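PDB 4OQZ: putative oxidoreductase YfjR from Streptomyces aurantiacus, which reduces imines to amines as an S-selective imine reductase, probably using NADPH as the hydride donor. Local coordinates for residues 181-186 against 198-203; 190-195 against 251-256; 215-220 against 229-234; 220-225 against 277-282; 239-244 against 259-264. All blocks are in the same frame, centred on the assembly; numbering follows the deposited sequence.

Contact 1 (181-186 against 198-203); sequences LSYWQA and ADIAPY
Y183, A186, I200 and A201 join two consecutive helices, 163-191 and 197-209, in the all-helical C-terminal domain. The axes of the two short segments approach to 11.0 Å at 134°, too far for backbones to touch, and side chains bridge the distance. I200 does most of this. Its chi1 of 70° places CG1 between the backbone N and the carbonyl carbon, and the extended chain then carries CD1 to the end of the segment 181-186. There CD1 lies 3.8 Å from A186 CB and 3.5 Å from A186 O. One bond further back, I200 CG1 meets Y183 CE1 at 4.1 Å, near the plane of the ring and at its edge, so this is lateral packing and not a stack. The phenol reaches the second helix because CG stands anti to the backbone N of Y183 (chi1 -177°). Its OH passes A201 CB at 4.1 Å and hydrogen-bonds A197 O, which ties the ring to the first turn of helix 197-209. A219 of the second subunit packs on Y183, and I200 also touches V187 and A190. No hydrogen bond joins the segments; this is a helix-loop-helix packed at a steep angle, mainly through apolar side chains.

Contact 2 (190-195 against 251-256); sequences ADAHGL and SGVDTA
The first torsions of H193 (chi1 -65°) and S251 (chi1 -48°) each turn the side chain anti to its own carbonyl carbon, and this brings the imidazole and the hydroxyl together where two helices end. Both ends are Schellman motifs. At the end of helix 163-191, G194 is the C-prime residue, with L195 N bonded to A190 O (2.9 Å) and G194 N to D191 O (3.1 Å); after helix 234-250, G252 has the corresponding place. S251 OG comes obliquely to the H193 ring, 3.0 Å from CE1. No direct hydrogen bond is made there; instead a water joins the pair. It lies in the ring plane at the edge, 3.1 Å from H193 NE2, and donates to S251 OG over 3.2 Å. The other polar links run back into the parent helices: H193 ND1 is hydrogen-bonded to L189 O, and S251 OG to T247 O. The ring is thus held through both nitrogens, while L167 of the second subunit packs against it. Replacing H193 by an alanine is likely to leave the bridging water without its ring partner and L189 O without its side-chain donor, loosening the tie between the two helix ends. D191 OD2 forms a salt bridge with K286 NZ of the second subunit, so the same turn also faces the dimer partner. The apolar part of the contact is made by one methyl: A192 CB lies 3.8 Å from S251 CB and 4.0 Å from V253 CG2.

Contact 3 (215-220 against 229-234); sequences IDFYAA and GDVDRL
Y218 hydrogen-bonds D232 across the helix-loop-helix connection between helices 211-224 and 234-250, fastening the later part of the loop to the helix that precedes it. From CB, a chi1 of -72° swings the ring away from its own carbonyl carbon. One ring face carries F217 CD1, 3.8 Å above the plane and offset toward the rim. Farther out, the carboxylate oxygen D232 OD1 sits at the ring edge, 3.6 Å from Y218 CE2 and 3.4 Å from Y218 CZ. At the tip, Y218 OH donates to D232 OD1 over a short 2.5 Å. The side chains come from opposite directions, with ring and carboxylate planes 70° apart, and the hydroxyl reaches OD1 from 50° out of the carboxylate plane. OD1 has a second partner in S277 OG, and OD2 is bonded to F278 N, so the carboxylate is gripped at both oxygens and its rotation is fixed. F278 of the same chain and W184 of the second subunit each meet the Y218 ring edge-to-face. Beside the hydrogen bond lies an apolar contact: the F217 side chain slants across V231, with CZ of the phenyl ring 3.8 Å from V231 CG2.

Contact 4 (220-225 against 277-282); sequences ARIDAG and SFSSVI
I222, S279 and I282 form a mostly apolar patch at the dimer interface, into which the S279 hydroxyl is packed; all three meet W184 of the second subunit. I222 belongs to the last turn of helix 211-224, which closes in a Schellman motif at G225: N226 N turns back to R221 O, and a weak bond joins G225 N to I222 O. Its CG1 stands beside the backbone N (chi1 -58°), which aims the longer branch at the segment 277-282. There CG1 of I222 meets S279 OG at 3.4 Å, a hydroxyl against a methylene. The I222 CD1 methyl lies 3.7 Å from I282 CD1, which is also 3.9 Å from I222 CG1; the two isoleucines cross at about a right angle, so one methyl packs against the other's branch. With I222 cut back to an alanine, everything beyond CB is gone, and a gap is likely to open between I282 CD1, S279 OG and the indole of W184 of the second subunit. The flank is looser. R221, bent at chi3, brings NH1 within 4.1 Å of S277 OG without a hydrogen bond. That hydroxyl has its stronger partner in D232, and accepts a weak, nearly straight bond from S279 N (3.3 Å, 174°). The segment 277-282 thus runs past the end of helix 211-224 and leads into helix 282-285, while D223, on the same last turn, bonds T196, A197 and A198 of the second subunit at the start of its helix 197-209.

Contact 5 (239-244 against 259-264); sequences ASMEHV and RAVLDA
E242, whose CG lies 3.7 Å from L262 CD1, carries a flat carboxylate whose OE1 is hydrogen-bonded to H266 NE2, one turn beyond L262 on helix 256-269. The other flat group, the H243 ring, belongs to helix 234-250 itself, with A239 O 3.2 Å above one face and over its centre. Between the helices the contact is aliphatic. M241 is bent at both chi2 (-43°) and chi3 (-64°), which folds its thioether over V261: CG, SD and CE each lie about 3.9 Å from V261 CG1, and the two side chains cross at about a right angle. Nearer the backbone, M241 CB packs on L262, 4.0 Å from CA and CB alike. That is where the backbones come closest, M241 CA being 5.3 Å from L262 CA. The short axes run nearly antiparallel, at 162°, and approach to 9.1 Å, close enough for beta carbons to touch. L262 packs beside M241 and also meets V238 and V245 of helix 234-250. Helices 234-250 and 256-269 thus form an antiparallel hairpin; P258 and F265 extend the packing round M241, W177 of the second subunit touches M241, and A260 meets its own copy across the dimer.

How the contacts relate
All five contacts lie in the helical C-terminal domain, their centres 22 to 30 Å from the chain centre, and each touches the second subunit. They form two clusters. Contacts 1 and 2, 12 Å apart between centres, share helix 163-191 and are joined by Q185 NE2 to D254 O, 2.8 Å. Contacts 3 and 4, 7 Å apart, share A220 and are joined through the D232 carboxylate. Contact 5 lies between them, 16 Å from contact 2 and 18 Å from contact 3, and touches contact 4, where V281 CG1 packs on A264 O. Contacts 1 and 4, 28 Å apart in one chain, meet across the dimer: W184 of one subunit packs on I222 and I282 of the other.

Contact 1 (181-186 against 198-203)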
# COMPACT_ATOMS: atom_id res chain seq x y z
N LEU A 181 -6.35 3.34 2.84
CA LEU A 181 -7.30 4.08 2.01
C LEU A 181 -7.54 3.40 0.67
O LEU A 181 -8.69 3.42 0.20
CB LEU A 181 -6.85 5.53 1.83
CG LEU A 181 -7.86 6.47 1.10
CD1 LEU A 181 -9.24 6.48 1.80
CD2 LEU A 181 -7.33 7.87 1.02
N SER A 182 -6.48 2.75 0.07
CA SER A 182 -6.62 2.02 -1.19
C SER A 182 -7.49 0.79 -0.94
O SER A 182 -8.28 0.41 -1.81
CB SER A 182 -5.27 1.68 -1.81
OG SER A 182 -4.68 0.55 -1.19
N TYR A 183 -7.37 0.21 0.25
CA TYR A 183 -8.25 -0.89 0.67
C TYR A 183 -9.69 -0.37 0.82
O TYR A 183 -10.61 -1.02 0.34
CB TYR A 183 -7.75 -1.64 1.93
CG TYR A 183 -8.63 -2.82 2.31
CD1 TYR A 183 -9.00 -3.77 1.36
CD2 TYR A 183 -9.13 -2.96 3.60
CE1 TYR A 183 -9.79 -4.86 1.70
CE2 TYR A 183 -9.97 -4.02 3.94
CZ TYR A 183 -10.31 -4.96 2.98
OH TYR A 183 -11.12 -6.02 3.27
N TRP A 184 -9.89 0.85 1.38
CA TRP A 184 -11.27 1.38 1.52
C TRP A 184 -11.83 1.60 0.12
O TRP A 184 -12.99 1.29 -0.12
CB TRP A 184 -11.36 2.68 2.33
CG TRP A 184 -10.88 2.69 3.76
CD1 TRP A 184 -10.61 3.81 4.50
CD2 TRP A 184 -10.71 1.58 4.65
NE1 TRP A 184 -10.21 3.46 5.76
CE2 TRP A 184 -10.27 2.10 5.89
CE3 TRP A 184 -10.80 0.18 4.51
CZ2 TRP A 184 -9.97 1.27 6.98
CZ3 TRP A 184 -10.52 -0.62 5.60
CH2 TRP A 184 -10.11 -0.08 6.82
N GLN A 185 -10.97 2.04 -0.83
CA GLN A 185 -11.37 2.20 -2.23
C GLN A 185 -11.75 0.87 -2.93
O GLN A 185 -12.69 0.84 -3.71
CB GLN A 185 -10.27 2.93 -3.01
CG GLN A 185 -10.67 3.27 -4.43
CD GLN A 185 -11.59 4.46 -4.52
OE1 GLN A 185 -11.45 5.45 -3.79
NE2 GLN A 185 -12.56 4.37 -5.41
N ALA A 186 -11.01 -0.21 -2.63
CA ALA A 186 -11.21 -1.57 -3.16
C ALA A 186 -12.53 -2.12 -2.64
O ALA A 186 -13.32 -2.67 -3.42
CB ALA A 186 -10.06 -2.47 -2.71
N ALA A 198 -14.27 -9.28 3.07
CA ALA A 198 -13.59 -10.55 3.36
C ALA A 198 -13.36 -11.39 2.10
O ALA A 198 -12.55 -12.32 2.12
CB ALA A 198 -14.41 -11.36 4.38
N ASP A 199 -14.10 -11.08 1.02
CA ASP A 199 -14.01 -11.75 -0.27
C ASP A 199 -12.71 -11.29 -0.95
O ASP A 199 -11.97 -12.11 -1.48
CB ASP A 199 -15.20 -11.34 -1.17
CG ASP A 199 -16.54 -12.01 -0.91
OD1 ASP A 199 -16.79 -12.39 0.25
OD2 ASP A 199 -17.37 -12.05 -1.84
N ILE A 200 -12.43 -9.99 -0.89
CA ILE A 200 -11.25 -9.36 -1.49
C ILE A 200 -10.07 -9.32 -0.51
O ILE A 200 -8.93 -9.18 -0.95
CB ILE A 200 -11.59 -7.98 -2.14
CG1 ILE A 200 -11.93 -6.89 -1.10
CG2 ILE A 200 -12.67 -8.13 -3.24
CD1 ILE A 200 -12.12 -5.50 -1.73
N ALA A 201 -10.33 -9.49 0.81
CA ALA A 201 -9.24 -9.49 1.80
C ALA A 201 -8.02 -10.38 1.41
O ALA A 201 -6.88 -9.92 1.55
CB ALA A 201 -9.74 -9.88 3.18
N PRO A 202 -8.20 -11.67 0.99
CA PRO A 202 -7.03 -12.49 0.66
C PRO A 202 -6.20 -11.91 -0.50
O PRO A 202 -4.98 -11.91 -0.42
CB PRO A 202 -7.62 -13.86 0.30
CG PRO A 202 -9.03 -13.84 0.82
CD PRO A 202 -9.46 -12.42 0.75
N TYR A 203 -6.87 -11.38 -1.52
CA TYR A 203 -6.25 -10.79 -2.69
C TYR A 203 -5.44 -9.54 -2.36
O TYR A 203 -4.33 -9.38 -2.86
CB TYR A 203 -7.32 -10.50 -3.75
CG TYR A 203 -7.95 -11.78 -4.30
CD1 TYR A 203 -7.24 -12.61 -5.16
CD2 TYR A 203 -9.23 -12.16 -3.94
CE1 TYR A 203 -7.79 -13.80 -5.64
CE2 TYR A 203 -9.82 -13.32 -4.45
CZ TYR A 203 -9.09 -14.14 -5.30
OH TYR A 203 -9.64 -15.29 -5.81

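Contact 2 (190-195 against 251-256)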
# COMPACT_ATOMS: atom_id res chain seq x y z
N ALA A 190 -15.71 -3.15 -5.12
CA ALA A 190 -16.12 -4.55 -5.05
C ALA A 190 -17.56 -4.66 -4.52
O ALA A 190 -18.25 -5.63 -4.85
CB ALA A 190 -15.17 -5.32 -4.16
N ASP A 191 -18.01 -3.68 -3.72
CA ASP A 191 -19.38 -3.64 -3.18
C ASP A 191 -20.39 -3.47 -4.31
O ASP A 191 -21.32 -4.27 -4.39
CB ASP A 191 -19.54 -2.51 -2.15
CG ASP A 191 -20.93 -2.48 -1.53
OD1 ASP A 191 -21.78 -1.69 -2.03
OD2 ASP A 191 -21.17 -3.24 -0.58
N ALA A 192 -20.19 -2.47 -5.19
CA ALA A 192 -21.05 -2.21 -6.35
C ALA A 192 -21.10 -3.40 -7.33
O ALA A 192 -21.82 -3.33 -8.34
CB ALA A 192 -20.59 -0.94 -7.06
N HIS A 193 -20.38 -4.50 -6.98
CA HIS A 193 -20.30 -5.74 -7.76
C HIS A 193 -20.60 -7.05 -7.00
O HIS A 193 -20.25 -8.13 -7.48
CB HIS A 193 -18.95 -5.81 -8.47
CG HIS A 193 -18.75 -4.74 -9.50
ND1 HIS A 193 -17.96 -3.64 -9.25
CD2 HIS A 193 -19.23 -4.66 -10.76
CE1 HIS A 193 -17.98 -2.92 -10.36
NE2 HIS A 193 -18.74 -3.49 -11.30
N GLY A 194 -21.28 -6.95 -5.87
CA GLY A 194 -21.70 -8.09 -5.06
C GLY A 194 -20.64 -8.78 -4.22
O GLY A 194 -20.90 -9.86 -3.67
N LEU A 195 -19.44 -8.16 -4.10
CA LEU A 195 -18.34 -8.71 -3.32
C LEU A 195 -18.18 -8.02 -1.97
O LEU A 195 -18.31 -6.78 -1.88
CB LEU A 195 -17.01 -8.67 -4.13
CG LEU A 195 -17.03 -9.41 -5.49
CD1 LEU A 195 -15.93 -8.92 -6.40
CD2 LEU A 195 -16.96 -10.93 -5.31
N SER A 251 -19.31 2.33 -11.97
CA SER A 251 -20.02 1.70 -10.87
C SER A 251 -20.69 2.70 -9.92
O SER A 251 -21.36 2.29 -8.98
CB SER A 251 -19.05 0.83 -10.08
OG SER A 251 -18.29 -0.01 -10.94
N GLY A 252 -20.51 4.00 -10.18
CA GLY A 252 -21.06 5.06 -9.34
C GLY A 252 -20.21 5.34 -8.11
O GLY A 252 -20.55 6.22 -7.32
N VAL A 253 -19.10 4.59 -7.95
CA VAL A 253 -18.15 4.70 -6.83
C VAL A 253 -17.34 6.00 -6.99
O VAL A 253 -17.06 6.41 -8.11
CB VAL A 253 -17.24 3.42 -6.75
CG1 VAL A 253 -16.24 3.51 -5.60
CG2 VAL A 253 -18.07 2.15 -6.63
N ASP A 254 -16.97 6.62 -5.86
CA ASP A 254 -16.15 7.84 -5.78
C ASP A 254 -14.75 7.63 -6.40
O ASP A 254 -14.06 6.66 -6.08
CB ASP A 254 -16.06 8.28 -4.31
CG ASP A 254 -15.44 9.63 -4.06
OD1 ASP A 254 -16.11 10.66 -4.37
OD2 ASP A 254 -14.32 9.68 -3.49
N THR A 255 -14.35 8.54 -7.32
CA THR A 255 -13.06 8.50 -8.02
C THR A 255 -12.00 9.47 -7.46
O THR A 255 -10.96 9.62 -8.10
CB THR A 255 -13.23 8.71 -9.54
OG1 THR A 255 -13.84 9.98 -9.81
CG2 THR A 255 -13.99 7.59 -10.21
N ALA A 256 -12.23 10.10 -6.28
CA ALA A 256 -11.29 11.06 -5.68
C ALA A 256 -9.88 10.51 -5.40
O ALA A 256 -8.91 11.11 -5.85
CB ALA A 256 -11.89 11.72 -4.43
O HOH W 1 -18.33 -1.60 -13.72

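Contact 3 (215-220 against 229-234)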
# COMPACT_ATOMS: atom_id res chain seq x y z
N ILE A 215 9.53 -3.02 -4.34
CA ILE A 215 10.30 -1.96 -3.70
C ILE A 215 11.84 -2.19 -3.75
O ILE A 215 12.57 -1.22 -3.90
CB ILE A 215 9.75 -1.33 -2.36
CG1 ILE A 215 10.68 -1.43 -1.15
CG2 ILE A 215 8.23 -1.51 -2.06
CD1 ILE A 215 11.01 -2.68 -0.72
N ASP A 216 12.31 -3.46 -3.61
CA ASP A 216 13.74 -3.82 -3.65
C ASP A 216 14.29 -3.62 -5.04
O ASP A 216 15.38 -3.07 -5.17
CB ASP A 216 13.98 -5.26 -3.20
CG ASP A 216 13.85 -5.48 -1.71
OD1 ASP A 216 14.23 -4.57 -0.94
OD2 ASP A 216 13.44 -6.59 -1.31
N PHE A 217 13.51 -4.03 -6.08
CA PHE A 217 13.83 -3.89 -7.49
C PHE A 217 13.95 -2.42 -7.82
O PHE A 217 14.93 -2.02 -8.45
CB PHE A 217 12.77 -4.56 -8.39
CG PHE A 217 13.08 -4.46 -9.87
CD1 PHE A 217 12.39 -3.57 -10.68
CD2 PHE A 217 14.04 -5.27 -10.45
CE1 PHE A 217 12.65 -3.50 -12.05
CE2 PHE A 217 14.33 -5.18 -11.82
CZ PHE A 217 13.64 -4.28 -12.61
N TYR A 218 12.97 -1.61 -7.37
CA TYR A 218 13.02 -0.19 -7.63
C TYR A 218 14.01 0.62 -6.81
O TYR A 218 14.58 1.56 -7.35
CB TYR A 218 11.63 0.45 -7.72
CG TYR A 218 10.93 0.07 -9.00
CD1 TYR A 218 9.97 -0.94 -9.02
CD2 TYR A 218 11.23 0.70 -10.20
CE1 TYR A 218 9.34 -1.32 -10.21
CE2 TYR A 218 10.61 0.33 -11.39
CZ TYR A 218 9.66 -0.67 -11.39
OH TYR A 218 9.05 -1.06 -12.56
N ALA A 219 14.26 0.24 -5.54
CA ALA A 219 15.23 0.93 -4.66
C ALA A 219 16.60 1.02 -5.29
O ALA A 219 17.21 2.09 -5.24
CB ALA A 219 15.35 0.21 -3.33
N ALA A 220 17.10 -0.10 -5.87
CA ALA A 220 18.42 -0.19 -6.49
C ALA A 220 18.56 0.73 -7.70
O ALA A 220 19.62 1.33 -7.89
CB ALA A 220 18.70 -1.63 -6.91
N GLY A 229 12.85 2.08 -18.95
CA GLY A 229 11.68 1.74 -19.75
C GLY A 229 11.76 0.25 -20.00
O GLY A 229 10.86 -0.35 -20.60
N ASP A 230 12.88 -0.32 -19.50
CA ASP A 230 13.32 -1.70 -19.55
C ASP A 230 12.19 -2.67 -19.19
O ASP A 230 11.85 -3.53 -20.01
CB ASP A 230 14.52 -1.86 -18.59
CG ASP A 230 15.35 -3.12 -18.77
OD1 ASP A 230 15.37 -3.67 -19.90
OD2 ASP A 230 16.06 -3.50 -17.81
N VAL A 231 11.60 -2.52 -17.99
CA VAL A 231 10.50 -3.37 -17.53
C VAL A 231 9.15 -2.63 -17.55
O VAL A 231 8.12 -3.27 -17.73
CB VAL A 231 10.76 -4.12 -16.19
CG1 VAL A 231 9.80 -5.30 -16.02
CG2 VAL A 231 12.21 -4.61 -16.08
N ASP A 232 9.16 -1.29 -17.43
CA ASP A 232 7.90 -0.54 -17.42
C ASP A 232 7.97 0.84 -18.06
O ASP A 232 9.03 1.48 -18.04
CB ASP A 232 7.32 -0.45 -15.98
CG ASP A 232 7.87 0.70 -15.15
OD1 ASP A 232 8.95 0.53 -14.53
OD2 ASP A 232 7.28 1.81 -15.22
N ARG A 233 6.81 1.35 -18.52
CA ARG A 233 6.66 2.67 -19.10
C ARG A 233 5.56 3.46 -18.36
O ARG A 233 4.48 2.91 -18.11
CB ARG A 233 6.39 2.59 -20.62
CG ARG A 233 7.55 1.95 -21.41
CD ARG A 233 7.14 0.77 -22.30
NE ARG A 233 6.76 -0.44 -21.55
CZ ARG A 233 7.47 -1.57 -21.50
NH1 ARG A 233 8.64 -1.65 -22.13
NH2 ARG A 233 7.02 -2.61 -20.82
N LEU A 234 5.84 4.74 -18.00
CA LEU A 234 4.92 5.64 -17.27
C LEU A 234 3.55 5.81 -17.95
O LEU A 234 2.52 5.85 -17.27
CB LEU A 234 5.59 7.01 -16.98
CG LEU A 234 4.73 8.09 -16.28
CD1 LEU A 234 4.32 7.68 -14.88
CD2 LEU A 234 5.44 9.41 -16.24

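Contact 4 (220-225 against 277-282)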
# COMPACT_ATOMS: atom_id res chain seq x y z
N ALA A 220 17.10 -0.10 -5.87
CA ALA A 220 18.42 -0.19 -6.49
C ALA A 220 18.56 0.73 -7.70
O ALA A 220 19.62 1.33 -7.89
CB ALA A 220 18.70 -1.63 -6.91
N ARG A 221 17.49 0.85 -8.50
CA ARG A 221 17.48 1.66 -9.71
C ARG A 221 17.41 3.16 -9.37
O ARG A 221 18.07 3.94 -10.05
CB ARG A 221 16.30 1.25 -10.61
CG ARG A 221 16.22 -0.24 -10.96
CD ARG A 221 14.88 -0.62 -11.57
NE ARG A 221 14.81 -0.23 -12.98
CZ ARG A 221 14.26 0.90 -13.41
NH1 ARG A 221 13.72 1.76 -12.56
NH2 ARG A 221 14.25 1.17 -14.71
N ILE A 222 16.61 3.57 -8.34
CA ILE A 222 16.48 4.98 -7.92
C ILE A 222 17.83 5.49 -7.39
O ILE A 222 18.28 6.58 -7.77
CB ILE A 222 15.34 5.19 -6.87
CG1 ILE A 222 13.98 4.73 -7.40
CG2 ILE A 222 15.29 6.65 -6.42
CD1 ILE A 222 12.93 4.19 -6.27
N ASP A 223 18.44 4.71 -6.47
CA ASP A 223 19.71 5.07 -5.84
C ASP A 223 20.84 5.22 -6.82
O ASP A 223 21.76 5.98 -6.56
CB ASP A 223 20.05 4.11 -4.69
CG ASP A 223 19.11 4.25 -3.51
OD1 ASP A 223 18.47 5.32 -3.37
OD2 ASP A 223 19.02 3.30 -2.70
N ALA A 224 20.74 4.55 -7.99
CA ALA A 224 21.73 4.61 -9.08
C ALA A 224 21.40 5.75 -10.07
O ALA A 224 22.30 6.25 -10.76
CB ALA A 224 21.78 3.28 -9.80
N GLY A 225 20.13 6.16 -10.10
CA GLY A 225 19.61 7.23 -10.95
C GLY A 225 19.01 6.73 -12.24
O GLY A 225 18.91 7.48 -13.23
N SER A 277 10.30 5.30 -16.80
CA SER A 277 9.67 4.43 -15.80
C SER A 277 8.70 5.23 -14.97
O SER A 277 8.92 6.42 -14.73
CB SER A 277 10.71 3.79 -14.89
OG SER A 277 10.07 3.00 -13.87
N PHE A 278 7.66 4.56 -14.44
CA PHE A 278 6.70 5.20 -13.54
C PHE A 278 7.38 5.74 -12.25
O PHE A 278 6.82 6.57 -11.55
CB PHE A 278 5.47 4.32 -13.32
CG PHE A 278 5.52 3.34 -12.17
CD1 PHE A 278 4.60 3.42 -11.13
CD2 PHE A 278 6.43 2.29 -12.17
CE1 PHE A 278 4.63 2.50 -10.09
CE2 PHE A 278 6.49 1.39 -11.11
CZ PHE A 278 5.56 1.48 -10.09
N SER A 279 8.61 5.31 -11.99
CA SER A 279 9.46 5.78 -10.90
C SER A 279 9.92 7.23 -11.17
O SER A 279 10.24 7.97 -10.24
CB SER A 279 10.69 4.88 -10.80
OG SER A 279 11.49 5.23 -9.68
N SER A 280 9.94 7.65 -12.46
CA SER A 280 10.38 8.99 -12.84
C SER A 280 9.66 10.12 -12.11
O SER A 280 10.24 11.18 -11.94
CB SER A 280 10.34 9.19 -14.35
OG SER A 280 10.68 10.52 -14.69
N VAL A 281 8.43 9.89 -11.60
CA VAL A 281 7.74 10.95 -10.88
C VAL A 281 8.46 11.42 -9.60
O VAL A 281 8.26 12.56 -9.19
CB VAL A 281 6.21 10.78 -10.73
CG1 VAL A 281 5.47 11.85 -11.51
CG2 VAL A 281 5.74 9.39 -11.14
N ILE A 282 9.32 10.57 -8.99
CA ILE A 282 10.11 10.95 -7.79
C ILE A 282 10.83 12.29 -8.00
O ILE A 282 10.79 13.15 -7.11
CB ILE A 282 11.10 9.83 -7.34
CG1 ILE A 282 10.34 8.58 -6.83
CG2 ILE A 282 12.06 10.34 -6.25
CD1 ILE A 282 11.16 7.36 -6.77

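Contact 5 (239-244 against 259-264)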
# COMPACT_ATOMS: atom_id res chain seq x y z
N ALA A 239 -2.38 4.98 -18.31
CA ALA A 239 -3.51 4.29 -18.95
C ALA A 239 -4.17 3.29 -18.03
O ALA A 239 -5.37 3.10 -18.10
CB ALA A 239 -3.06 3.61 -20.24
N SER A 240 -3.38 2.62 -17.17
CA SER A 240 -3.89 1.65 -16.23
C SER A 240 -4.71 2.40 -15.17
O SER A 240 -5.82 1.98 -14.84
CB SER A 240 -2.75 0.85 -15.62
OG SER A 240 -3.26 -0.12 -14.71
N MET A 241 -4.18 3.55 -14.70
CA MET A 241 -4.90 4.37 -13.74
C MET A 241 -6.18 5.00 -14.32
O MET A 241 -7.15 5.17 -13.57
CB MET A 241 -3.97 5.42 -13.10
CG MET A 241 -3.27 4.91 -11.87
SD MET A 241 -4.29 3.95 -10.72
CE MET A 241 -5.54 5.21 -10.17
N GLU A 242 -6.21 5.27 -15.65
CA GLU A 242 -7.39 5.79 -16.35
C GLU A 242 -8.51 4.74 -16.26
O GLU A 242 -9.64 5.08 -15.97
CB GLU A 242 -7.09 6.12 -17.82
CG GLU A 242 -6.17 7.32 -18.05
CD GLU A 242 -6.73 8.55 -18.74
OE1 GLU A 242 -5.90 9.36 -19.23
OE2 GLU A 242 -7.96 8.74 -18.77
N HIS A 243 -8.15 3.45 -16.45
CA HIS A 243 -9.05 2.30 -16.36
C HIS A 243 -9.61 2.13 -14.95
O HIS A 243 -10.81 1.88 -14.81
CB HIS A 243 -8.34 1.02 -16.84
CG HIS A 243 -7.95 1.04 -18.29
ND1 HIS A 243 -8.61 1.85 -19.21
CD2 HIS A 243 -6.98 0.34 -18.93
CE1 HIS A 243 -8.02 1.62 -20.37
NE2 HIS A 243 -7.03 0.73 -20.26
N VAL A 244 -8.75 2.28 -13.89
CA VAL A 244 -9.14 2.23 -12.47
C VAL A 244 -10.16 3.35 -12.25
O VAL A 244 -11.25 3.08 -11.73
CB VAL A 244 -7.91 2.31 -11.51
CG1 VAL A 244 -8.35 2.59 -10.06
CG2 VAL A 244 -7.07 1.02 -11.57
N ARG A 259 -8.25 9.29 -8.83
CA ARG A 259 -7.82 10.35 -9.73
C ARG A 259 -6.59 11.07 -9.20
O ARG A 259 -5.71 11.38 -9.98
CB ARG A 259 -8.95 11.29 -10.24
CG ARG A 259 -9.73 12.08 -9.20
CD ARG A 259 -10.79 12.99 -9.85
NE ARG A 259 -11.87 12.26 -10.52
CZ ARG A 259 -11.91 11.97 -11.82
NH1 ARG A 259 -12.94 11.31 -12.33
NH2 ARG A 259 -10.92 12.36 -12.62
N ALA A 260 -6.47 11.19 -7.88
CA ALA A 260 -5.29 11.77 -7.22
C ALA A 260 -4.01 11.02 -7.62
O ALA A 260 -2.99 11.66 -7.90
CB ALA A 260 -5.47 11.70 -5.72
N VAL A 261 -4.09 9.67 -7.72
CA VAL A 261 -3.00 8.79 -8.16
C VAL A 261 -2.76 9.00 -9.66
O VAL A 261 -1.62 9.20 -10.06
CB VAL A 261 -3.29 7.30 -7.80
CG1 VAL A 261 -2.26 6.35 -8.42
CG2 VAL A 261 -3.39 7.11 -6.29
N LEU A 262 -3.84 8.98 -10.47
CA LEU A 262 -3.79 9.25 -11.92
C LEU A 262 -3.15 10.61 -12.18
O LEU A 262 -2.31 10.71 -13.07
CB LEU A 262 -5.21 9.21 -12.54
CG LEU A 262 -5.43 9.75 -13.97
CD1 LEU A 262 -4.73 8.88 -15.03
CD2 LEU A 262 -6.89 9.81 -14.29
N ASP A 263 -3.54 11.65 -11.40
CA ASP A 263 -3.03 13.02 -11.53
C ASP A 263 -1.51 13.06 -11.42
O ASP A 263 -0.89 13.75 -12.22
CB ASP A 263 -3.67 13.98 -10.49
CG ASP A 263 -5.13 14.35 -10.72
OD1 ASP A 263 -5.54 14.47 -11.91
OD2 ASP A 263 -5.85 14.58 -9.72
N ALA A 264 -0.92 12.30 -10.47
CA ALA A 264 0.53 12.21 -10.28
C ALA A 264 1.23 11.52 -11.46
O ALA A 264 2.34 11.92 -11.79
CB ALA A 264 0.86 11.51 -8.99